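Local coordinates for pilin (Streptococcus pyogenes serotype M1, PDB 3GLD), which forms the backbone of the pilus, stacking head to tail through intermolecular isopeptide bonds, and so supports adhesion to host cells, aggregation and biofilm formation, at residues 37-42 / 68-73; 22-27 / 78-83; 30-35 / 155-160; 16-21 / 84-89. The protein carries 2 engineered substitutions. All blocks are in the same frame, centred on the assembly; numbering follows the deposited sequence.

How the interactions relate
All four contacts lie in the domain that carries the Lys23–Asn155 pair. Along the chain the segments run 16-21, 22-27, 30-35, 37-42, 68-73, 78-83, 84-89 and 155-160. Interactions 4 and 2 are consecutive parts of one antiparallel pairing, strand 18-27 with strand 80-86, their centres about 19 Å apart. Interaction 1 belongs to the sheet of strands 37-45 and 65-70, which packs against that of strand 18-27; its centre is about 9 Å from that of interaction 2. Interaction 3 packs a loop on strand 151-169, the parallel neighbour of strand 18-27. Its centre is about 30 Å from that of interaction 4, so the contacts are spread along much of the length of the domain.

Interaction 1: residues 37-42 / 68-73; sequences TDFTFK and VTYTNS
The Phe39 ring has the ammonium group of Lys23 over one face in a cation-pi contact, while Tyr70 CD2 and Val68 CG2 meet it at the edge, near its plane. The Tyr70 ring is turned 76° against it, with centroids 5.7 Å apart, and the two side chains cross at about a right angle; their nearest carbons are Phe39 CE2 and Tyr70 CD2 at 3.6 Å. Tyr70 has its own cation-pi partner in Lys81, and Tyr70 OH hydrogen-bonds to Asn79 O. A third ring, Phe41, takes Val68 CG2 at its edge, 3.8 Å from Phe41 CE2, and also meets the ring of Phe153. These rings sit on an antiparallel strand pair of the immunoglobulin-like, CnaB-type fold, and they face the sheet containing strand 18-27. Phe41 packs near Ala104, an engineered residue at the site that promotes the Lys23–Asn155 cross-link.

Four backbone bonds hold the pair, two each at Thr37/Tyr70 and Phe39/Val68; the straightest, at 175°, runs from Tyr70 N to Thr37 O (2.8 Å). Asp38 and Thr69 form the non-hydrogen-bonded pair between them and point from the opposite face. Asp38 CG stands beside its own backbone N (chi1 -67°), which lays the carboxylate alongside the threonine. Lys67 pairs with Asp38 OD2, and Thr69 OG1 donates to Asp38 OD1 at 2.6 Å from above the carboxylate plane.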
# COMPACT_ATOMS: atom_id res chain seq x y z
N THR A 37 -7.21 -2.67 -4.45
CA THR A 37 -7.68 -3.45 -3.30
C THR A 37 -8.76 -2.66 -2.53
O THR A 37 -8.83 -1.44 -2.63
CB THR A 37 -6.52 -3.76 -2.32
OG1 THR A 37 -6.99 -4.60 -1.25
CG2 THR A 37 -5.95 -2.48 -1.72
N ASP A 38 -9.57 -3.38 -1.76
CA ASP A 38 -10.43 -2.77 -0.73
C ASP A 38 -9.73 -2.78 0.62
O ASP A 38 -8.82 -3.58 0.83
CB ASP A 38 -11.72 -3.57 -0.59
CG ASP A 38 -12.60 -3.48 -1.82
OD1 ASP A 38 -12.37 -2.57 -2.65
OD2 ASP A 38 -13.52 -4.33 -1.95
N PHE A 39 -10.17 -1.90 1.52
CA PHE A 39 -9.95 -2.06 2.95
C PHE A 39 -11.31 -1.99 3.64
O PHE A 39 -12.14 -1.13 3.29
CB PHE A 39 -9.00 -0.99 3.50
CG PHE A 39 -7.61 -1.09 2.97
CD1 PHE A 39 -6.75 -2.09 3.40
CD2 PHE A 39 -7.17 -0.21 1.98
CE1 PHE A 39 -5.47 -2.20 2.87
CE2 PHE A 39 -5.89 -0.30 1.45
CZ PHE A 39 -5.03 -1.29 1.90
N THR A 40 -11.54 -2.89 4.60
CA THR A 40 -12.83 -3.09 5.21
C THR A 40 -12.77 -2.72 6.70
O THR A 40 -11.75 -2.93 7.38
CB THR A 40 -13.34 -4.54 5.02
OG1 THR A 40 -13.59 -4.76 3.63
CG2 THR A 40 -14.67 -4.78 5.76
N PHE A 41 -13.87 -2.16 7.19
CA PHE A 41 -13.97 -1.72 8.58
C PHE A 41 -15.23 -2.28 9.15
O PHE A 41 -16.25 -2.36 8.46
CB PHE A 41 -13.92 -0.19 8.68
CG PHE A 41 -12.83 0.43 7.84
CD1 PHE A 41 -11.52 0.48 8.31
CD2 PHE A 41 -13.11 0.92 6.57
CE1 PHE A 41 -10.51 1.02 7.52
CE2 PHE A 41 -12.11 1.46 5.78
CZ PHE A 41 -10.81 1.51 6.26
N LYS A 42 -15.15 -2.69 10.41
CA LYS A 42 -16.23 -3.36 11.10
C LYS A 42 -16.62 -2.54 12.33
O LYS A 42 -15.76 -1.97 13.03
CB LYS A 42 -15.74 -4.74 11.56
CG LYS A 42 -16.79 -5.64 12.22
CD LYS A 42 -16.20 -7.01 12.66
CE LYS A 42 -15.22 -6.88 13.83
NZ LYS A 42 -14.91 -8.23 14.42
N VAL A 68 -13.51 1.04 1.88
CA VAL A 68 -12.94 1.99 0.94
C VAL A 68 -12.25 1.15 -0.15
O VAL A 68 -12.02 -0.05 0.04
CB VAL A 68 -11.92 2.93 1.61
CG1 VAL A 68 -12.61 3.85 2.63
CG2 VAL A 68 -10.78 2.12 2.27
N THR A 69 -11.96 1.78 -1.28
CA THR A 69 -11.38 1.10 -2.43
C THR A 69 -10.26 1.95 -2.99
O THR A 69 -10.41 3.17 -3.15
CB THR A 69 -12.43 0.84 -3.54
OG1 THR A 69 -13.32 -0.19 -3.12
CG2 THR A 69 -11.77 0.37 -4.84
N TYR A 70 -9.13 1.30 -3.26
CA TYR A 70 -7.99 1.93 -3.92
C TYR A 70 -7.82 1.31 -5.31
O TYR A 70 -8.19 0.15 -5.53
CB TYR A 70 -6.72 1.73 -3.07
CG TYR A 70 -6.66 2.64 -1.86
CD1 TYR A 70 -6.04 3.88 -1.93
CD2 TYR A 70 -7.26 2.27 -0.65
CE1 TYR A 70 -5.99 4.71 -0.84
CE2 TYR A 70 -7.22 3.11 0.46
CZ TYR A 70 -6.58 4.33 0.35
OH TYR A 70 -6.51 5.19 1.42
N THR A 71 -7.29 2.09 -6.25
CA THR A 71 -6.91 1.56 -7.58
C THR A 71 -5.58 2.12 -8.02
O THR A 71 -5.08 3.08 -7.43
CB THR A 71 -7.91 1.92 -8.73
OG1 THR A 71 -8.22 3.32 -8.68
CG2 THR A 71 -9.17 1.08 -8.69
N ASN A 72 -5.01 1.55 -9.08
CA ASN A 72 -3.73 2.04 -9.62
C ASN A 72 -3.79 3.55 -9.92
O ASN A 72 -2.82 4.27 -9.70
CB ASN A 72 -3.32 1.26 -10.88
CG ASN A 72 -3.06 -0.24 -10.60
OD1 ASN A 72 -3.20 -1.06 -11.51
ND2 ASN A 72 -2.70 -0.59 -9.36
N SER A 73 -4.95 4.02 -10.39
CA SER A 73 -5.12 5.42 -10.80
C SER A 73 -5.09 6.43 -9.65
O SER A 73 -4.99 7.64 -9.87
CB SER A 73 -6.39 5.60 -11.68
OG SER A 73 -7.57 5.34 -10.92

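Interaction 2: residues 22-27 / 78-83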
# COMPACT_ATOMS: atom_id res chain seq x y z
N THR A 22 -12.28 7.57 8.09
CA THR A 22 -11.28 8.09 7.16
C THR A 22 -10.14 7.09 7.08
O THR A 22 -9.62 6.62 8.09
CB THR A 22 -10.72 9.47 7.59
OG1 THR A 22 -11.78 10.43 7.58
CG2 THR A 22 -9.65 9.94 6.62
N LYS A 23 -9.77 6.75 5.85
CA LYS A 23 -8.66 5.82 5.62
C LYS A 23 -7.55 6.54 4.88
O LYS A 23 -7.79 7.20 3.87
CB LYS A 23 -9.15 4.58 4.85
CG LYS A 23 -8.07 3.55 4.48
CD LYS A 23 -7.25 3.09 5.69
CE LYS A 23 -6.39 1.91 5.37
NZ LYS A 23 -5.40 2.19 4.28
N ASN A 24 -6.34 6.44 5.41
CA ASN A 24 -5.15 6.96 4.77
C ASN A 24 -4.18 5.81 4.47
O ASN A 24 -4.15 4.81 5.19
CB ASN A 24 -4.47 8.01 5.65
CG ASN A 24 -5.21 9.36 5.66
OD1 ASN A 24 -5.59 9.87 6.72
ND2 ASN A 24 -5.38 9.95 4.49
N LEU A 25 -3.41 5.94 3.40
CA LEU A 25 -2.37 4.96 3.11
C LEU A 25 -1.03 5.67 3.10
O LEU A 25 -0.73 6.45 2.21
CB LEU A 25 -2.66 4.25 1.79
CG LEU A 25 -1.81 3.07 1.34
CD1 LEU A 25 -2.03 1.84 2.21
CD2 LEU A 25 -2.15 2.74 -0.12
N ASP A 26 -0.23 5.39 4.12
CA ASP A 26 1.11 5.93 4.22
C ASP A 26 2.03 5.14 3.29
O ASP A 26 1.96 3.91 3.27
CB ASP A 26 1.60 5.81 5.67
CG ASP A 26 2.14 7.12 6.21
OD1 ASP A 26 1.40 8.13 6.19
OD2 ASP A 26 3.31 7.13 6.66
N LEU A 27 2.87 5.83 2.53
CA LEU A 27 3.80 5.18 1.60
C LEU A 27 5.26 5.25 2.08
O LEU A 27 5.80 6.34 2.30
CB LEU A 27 3.68 5.80 0.20
CG LEU A 27 2.27 6.14 -0.33
CD1 LEU A 27 2.37 6.95 -1.62
CD2 LEU A 27 1.44 4.88 -0.56
N SER A 78 -4.06 12.17 -2.95
CA SER A 78 -3.97 12.26 -1.49
C SER A 78 -3.89 10.89 -0.84
O SER A 78 -3.35 10.74 0.26
CB SER A 78 -5.20 12.99 -0.94
OG SER A 78 -6.39 12.29 -1.28
N ASN A 79 -4.46 9.89 -1.52
CA ASN A 79 -4.63 8.55 -0.95
C ASN A 79 -5.42 8.53 0.38
O ASN A 79 -5.20 7.69 1.26
CB ASN A 79 -3.27 7.83 -0.85
CG ASN A 79 -2.61 7.68 -2.22
OD1 ASN A 79 -3.30 7.46 -3.23
ND2 ASN A 79 -1.28 7.82 -2.28
N THR A 80 -6.34 9.49 0.50
CA THR A 80 -7.27 9.60 1.62
C THR A 80 -8.64 9.21 1.09
O THR A 80 -9.10 9.79 0.12
CB THR A 80 -7.31 11.04 2.18
OG1 THR A 80 -6.03 11.36 2.75
CG2 THR A 80 -8.39 11.17 3.27
N LYS A 81 -9.25 8.19 1.71
CA LYS A 81 -10.58 7.71 1.34
C LYS A 81 -11.52 7.76 2.56
O LYS A 81 -11.06 7.66 3.71
CB LYS A 81 -10.52 6.25 0.86
CG LYS A 81 -9.54 5.98 -0.27
CD LYS A 81 -10.09 6.41 -1.62
CE LYS A 81 -9.08 6.10 -2.72
NZ LYS A 81 -9.63 6.48 -4.03
N THR A 82 -12.82 7.88 2.32
CA THR A 82 -13.78 7.86 3.43
C THR A 82 -14.89 6.86 3.16
O THR A 82 -15.18 6.55 2.01
CB THR A 82 -14.37 9.26 3.73
OG1 THR A 82 -15.03 9.73 2.57
CG2 THR A 82 -13.28 10.25 4.11
N ALA A 83 -15.47 6.35 4.24
CA ALA A 83 -16.63 5.46 4.19
C ALA A 83 -17.54 5.80 5.37
O ALA A 83 -17.13 6.54 6.25
CB ALA A 83 -16.16 4.00 4.28
O HOH W 1 -3.06 9.33 2.55
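Thr22 lies across Thr80, its CG2 methyl 3.8 Å from Thr80 CG2, and alongside Thr82, whose CG2 is 3.8 Å from Thr22 OG1. Asn24 stands on this same face, beside Thr80. Beneath them the backbones form a regular antiparallel pair, as two nearly straight bonds at Lys23/Lys81 attest: Lys23 N to Lys81 O at 2.7 Å (176°) and Lys81 N to Lys23 O at 2.8 Å. Beyond Thr80 the regularity ends. Asn79 has a left-handed backbone, and Leu25 N reaches Asn79 O over a longer 3.3 Å with a bent angle of 141°. A water donates to Ser78 O at 2.7 Å and only weakly to Asn79 O.

Lys23 and Lys81 leave from the opposite face. Bends at chi2 (54°) and chi4 turn Lys23 forward along its own strand, where NZ donates to Asn24 O at 3.0 Å, well above the carbonyl plane. The amine is thereby held near Asn155, its cross-linking partner, though both side chains are modelled unjoined here. Lys81 NZ instead pairs with Asp74. Strand 18-27 lies between strand 80-86 and strand 151-169, and its Lys23 face looks onto strand 65-70.

Interaction 3: residues 30-35 / 155-160; sequences SNALIP and NSLDST
Leu157 is the bump of this contact, and the loop turning through Ala32, Leu33, Ile34 and Pro35 supplies the hollow around it. Leu157 CD2 goes deepest: four consecutive loop residues each bring an atom up to it. Ala32 CB is one wall, 4.0 Å from Leu157 CD2, and the Ile34 CD1 methyl another, at 4.1 Å. Pro35 CD approaches Leu157 CD2 to 3.8 Å. The fit is tightest at the backbone, where Leu33 O comes within 3.3 Å of Leu157 CD2. The second branch, CD1, stays at the rim of the hollow and meets only the proline ring, 4.1 Å from Pro35 CD. What sends the branches this way is the first torsion, which puts CG opposite the backbone N (chi1 176°), followed by chi2 of 68°. Two residues on, Ser159 OG adds a loose approach of 4.2 Å to Ala32 CB.

The hollow is built from residues that are not in regular structure, and contacts outside the two segments probably define its shape in part. Ile34 O accepts a hydrogen bond from Asn72 ND2, the Ile34 side chain rests on Leu27, and the Leu33 side chain touches strands 196-202 and 229-236. The loop is thus wedged where strand 151-169 runs from the first half of the pilin into the second. Leu157 itself lies two residues after Asn155, which forms the cross-link in the natural protein. Mostly apolar groups meet, and the segments share no hydrogen bond, so the contact probably relies on close fit and exclusion of water, not on directed bonds.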
# COMPACT_ATOMS: atom_id res chain seq x y z
N SER A 30 7.52 7.36 -1.61
CA SER A 30 6.51 8.31 -2.11
C SER A 30 6.08 8.06 -3.56
O SER A 30 4.98 8.44 -3.98
CB SER A 30 6.99 9.75 -1.94
OG SER A 30 8.25 9.91 -2.56
N ASN A 31 6.94 7.39 -4.32
CA ASN A 31 6.65 7.07 -5.71
C ASN A 31 5.96 5.72 -5.87
O ASN A 31 5.83 5.21 -6.98
CB ASN A 31 7.94 7.08 -6.53
CG ASN A 31 8.55 8.47 -6.66
OD1 ASN A 31 7.86 9.43 -7.02
ND2 ASN A 31 9.84 8.58 -6.37
N ALA A 32 5.52 5.12 -4.77
CA ALA A 32 4.92 3.77 -4.83
C ALA A 32 3.72 3.72 -5.75
O ALA A 32 2.94 4.67 -5.80
CB ALA A 32 4.53 3.29 -3.44
N LEU A 33 3.59 2.61 -6.48
CA LEU A 33 2.34 2.24 -7.13
C LEU A 33 1.28 1.85 -6.09
O LEU A 33 1.62 1.28 -5.04
CB LEU A 33 2.56 1.08 -8.11
CG LEU A 33 3.27 1.38 -9.45
CD1 LEU A 33 4.75 1.68 -9.26
CD2 LEU A 33 3.09 0.20 -10.39
N ILE A 34 0.01 2.19 -6.36
CA ILE A 34 -1.09 1.97 -5.41
C ILE A 34 -1.84 0.72 -5.87
O ILE A 34 -2.34 0.69 -6.99
CB ILE A 34 -2.06 3.21 -5.32
CG1 ILE A 34 -1.30 4.50 -4.94
CG2 ILE A 34 -3.24 2.95 -4.37
CD1 ILE A 34 -0.50 4.43 -3.62
N PRO A 35 -1.92 -0.30 -5.02
CA PRO A 35 -2.58 -1.56 -5.41
C PRO A 35 -4.11 -1.42 -5.58
O PRO A 35 -4.73 -0.61 -4.89
CB PRO A 35 -2.24 -2.51 -4.24
CG PRO A 35 -2.00 -1.59 -3.08
CD PRO A 35 -1.40 -0.35 -3.64
N ASN A 155 -3.02 2.55 7.20
CA ASN A 155 -2.17 1.44 6.82
C ASN A 155 -0.90 1.95 6.14
O ASN A 155 -0.87 3.08 5.63
CB ASN A 155 -2.91 0.47 5.90
CG ASN A 155 -4.03 -0.27 6.60
OD1 ASN A 155 -4.14 -0.29 7.85
ND2 ASN A 155 -4.89 -0.89 5.80
N SER A 156 0.16 1.13 6.16
CA SER A 156 1.43 1.50 5.49
C SER A 156 1.70 0.59 4.30
O SER A 156 1.64 -0.64 4.42
CB SER A 156 2.62 1.47 6.46
OG SER A 156 3.77 2.06 5.84
N LEU A 157 1.94 1.19 3.15
CA LEU A 157 2.29 0.44 1.95
C LEU A 157 3.80 0.46 1.78
O LEU A 157 4.41 1.52 1.57
CB LEU A 157 1.61 1.03 0.72
CG LEU A 157 1.97 0.39 -0.62
CD1 LEU A 157 1.43 -1.04 -0.74
CD2 LEU A 157 1.45 1.28 -1.76
N ASP A 158 4.41 -0.71 1.90
CA ASP A 158 5.85 -0.86 1.64
C ASP A 158 6.05 -1.28 0.17
O ASP A 158 5.12 -1.76 -0.48
CB ASP A 158 6.48 -1.86 2.63
CG ASP A 158 8.02 -1.76 2.70
OD1 ASP A 158 8.64 -0.91 2.01
OD2 ASP A 158 8.62 -2.53 3.47
N SER A 159 7.25 -1.06 -0.35
CA SER A 159 7.59 -1.54 -1.69
C SER A 159 9.07 -1.83 -1.66
O SER A 159 9.70 -1.70 -0.63
CB SER A 159 7.20 -0.52 -2.76
OG SER A 159 7.75 0.73 -2.48
N THR A 160 9.64 -2.28 -2.77
CA THR A 160 11.02 -2.74 -2.72
C THR A 160 11.85 -2.24 -3.91
O THR A 160 11.40 -1.39 -4.67
CB THR A 160 11.07 -4.28 -2.56
OG1 THR A 160 12.40 -4.71 -2.27
CG2 THR A 160 10.51 -5.00 -3.82

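Interaction 4: residues 16-21 / 84-89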
# COMPACT_ATOMS: atom_id res chain seq x y z
N GLY A 16 -26.26 12.76 13.11
CA GLY A 16 -26.01 11.95 14.31
C GLY A 16 -26.31 10.47 14.15
O GLY A 16 -26.16 9.70 15.12
N ALA A 17 -26.76 10.08 12.95
CA ALA A 17 -27.08 8.69 12.60
C ALA A 17 -26.13 8.11 11.52
O ALA A 17 -26.42 7.09 10.89
CB ALA A 17 -28.53 8.60 12.13
N LYS A 18 -25.01 8.79 11.30
CA LYS A 18 -23.94 8.29 10.43
C LYS A 18 -22.58 8.63 11.01
O LYS A 18 -22.39 9.70 11.60
CB LYS A 18 -24.07 8.82 9.00
CG LYS A 18 -25.11 8.07 8.18
CD LYS A 18 -25.49 8.84 6.94
CE LYS A 18 -26.89 8.49 6.46
NZ LYS A 18 -26.99 7.08 6.01
N LEU A 19 -21.65 7.69 10.86
CA LEU A 19 -20.28 7.85 11.35
C LEU A 19 -19.31 7.72 10.18
O LEU A 19 -19.31 6.70 9.48
CB LEU A 19 -19.96 6.80 12.41
CG LEU A 19 -18.56 6.83 13.02
CD1 LEU A 19 -18.35 8.10 13.87
CD2 LEU A 19 -18.32 5.59 13.86
N THR A 20 -18.49 8.75 10.00
CA THR A 20 -17.51 8.79 8.92
C THR A 20 -16.24 8.06 9.34
O THR A 20 -15.73 8.29 10.42
CB THR A 20 -17.16 10.25 8.53
OG1 THR A 20 -18.30 10.84 7.90
CG2 THR A 20 -15.99 10.30 7.51
N VAL A 21 -15.73 7.19 8.47
CA VAL A 21 -14.42 6.57 8.69
C VAL A 21 -13.45 7.12 7.65
O VAL A 21 -13.76 7.14 6.46
CB VAL A 21 -14.49 5.03 8.56
CG1 VAL A 21 -13.08 4.42 8.68
CG2 VAL A 21 -15.40 4.45 9.62
N GLU A 84 -18.76 5.28 5.38
CA GLU A 84 -19.69 5.59 6.46
C GLU A 84 -20.32 4.35 7.09
O GLU A 84 -20.61 3.39 6.39
CB GLU A 84 -20.81 6.51 5.95
CG GLU A 84 -20.57 7.96 6.30
CD GLU A 84 -21.56 8.89 5.61
OE1 GLU A 84 -22.27 8.45 4.67
OE2 GLU A 84 -21.62 10.07 6.03
N PHE A 85 -20.52 4.38 8.40
CA PHE A 85 -21.44 3.46 9.04
C PHE A 85 -22.80 4.15 9.12
O PHE A 85 -22.87 5.34 9.43
CB PHE A 85 -20.97 3.07 10.43
CG PHE A 85 -19.73 2.22 10.42
CD1 PHE A 85 -19.76 0.92 9.92
CD2 PHE A 85 -18.53 2.73 10.90
CE1 PHE A 85 -18.62 0.14 9.91
CE2 PHE A 85 -17.38 1.96 10.89
CZ PHE A 85 -17.43 0.65 10.39
N ASP A 86 -23.85 3.39 8.85
CA ASP A 86 -25.20 3.91 8.80
C ASP A 86 -26.05 3.38 9.97
O ASP A 86 -26.39 2.19 10.00
CB ASP A 86 -25.82 3.57 7.43
CG ASP A 86 -27.23 4.10 7.27
OD1 ASP A 86 -27.71 4.90 8.11
OD2 ASP A 86 -27.86 3.71 6.26
N PHE A 87 -26.36 4.27 10.91
CA PHE A 87 -27.22 3.99 12.08
C PHE A 87 -28.69 4.42 11.87
O PHE A 87 -29.52 4.23 12.75
CB PHE A 87 -26.69 4.70 13.34
CG PHE A 87 -25.27 4.36 13.73
CD1 PHE A 87 -25.02 3.50 14.79
CD2 PHE A 87 -24.17 4.91 13.04
CE1 PHE A 87 -23.71 3.19 15.18
CE2 PHE A 87 -22.85 4.59 13.41
CZ PHE A 87 -22.63 3.73 14.49
N SER A 88 -29.01 5.01 10.72
CA SER A 88 -30.36 5.59 10.49
C SER A 88 -31.50 4.59 10.67
O SER A 88 -32.61 4.98 11.02
CB SER A 88 -30.45 6.27 9.12
OG SER A 88 -30.23 5.34 8.06
N GLU A 89 -31.23 3.31 10.44
CA GLU A 89 -32.27 2.30 10.64
C GLU A 89 -32.18 1.55 11.97
O GLU A 89 -33.01 0.68 12.26
CB GLU A 89 -32.32 1.33 9.48
CG GLU A 89 -32.71 2.02 8.18
CD GLU A 89 -32.88 1.06 7.04
OE1 GLU A 89 -33.82 0.24 7.09
OE2 GLU A 89 -32.06 1.13 6.08
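Lys18 reaches across to strand 80-86, and each carbon of its side chain has a partner there. CB and CG pass over the backbone, with Lys18 CB 3.7 Å from Phe85 O. Lys18 CD comes to 4.0 Å from Glu84 OE1, a van der Waals approach. CE moves toward Asp86, and a bend at chi4 (-66°) after two extended torsions turns the tip toward it, giving a salt bridge of 3.1 Å between Lys18 NZ and Asp86 OD1. That oxygen is already engaged: Ser88 OG donates to the syn lone pair of Asp86 OD1 at 2.6 Å, and Ser88 N donates at 2.9 Å from above the carboxylate plane, forming an Asx turn. With two hydrogen bonds and the ammonium group, Asp86 is held firmly where the strand ends, and its negative charge is probably stabilised.

The backbone pairing is antiparallel, the strand directions 160° apart. Leu19 and Phe85 form the hydrogen-bonded pair through both of their N-H groups, and Phe87 N extends the pairing to Ala17 O. On the face away from Lys18 the contact is apolar. Val21 CG2 approaches the Phe85 ring obliquely, 3.4 Å from Phe85 CE2, a close approach. Leu19 CB lies at the edge of the Phe87 ring, 3.8 Å from Phe87 CE2, and that ring meets Tyr100 edge-to-face. One polar, salt-bridged face and one aliphatic-aromatic face, turned toward strands 37-45, 119-129 and 134-144, are what a strand pair of a two-sheet, immunoglobulin-like beta sandwich presents.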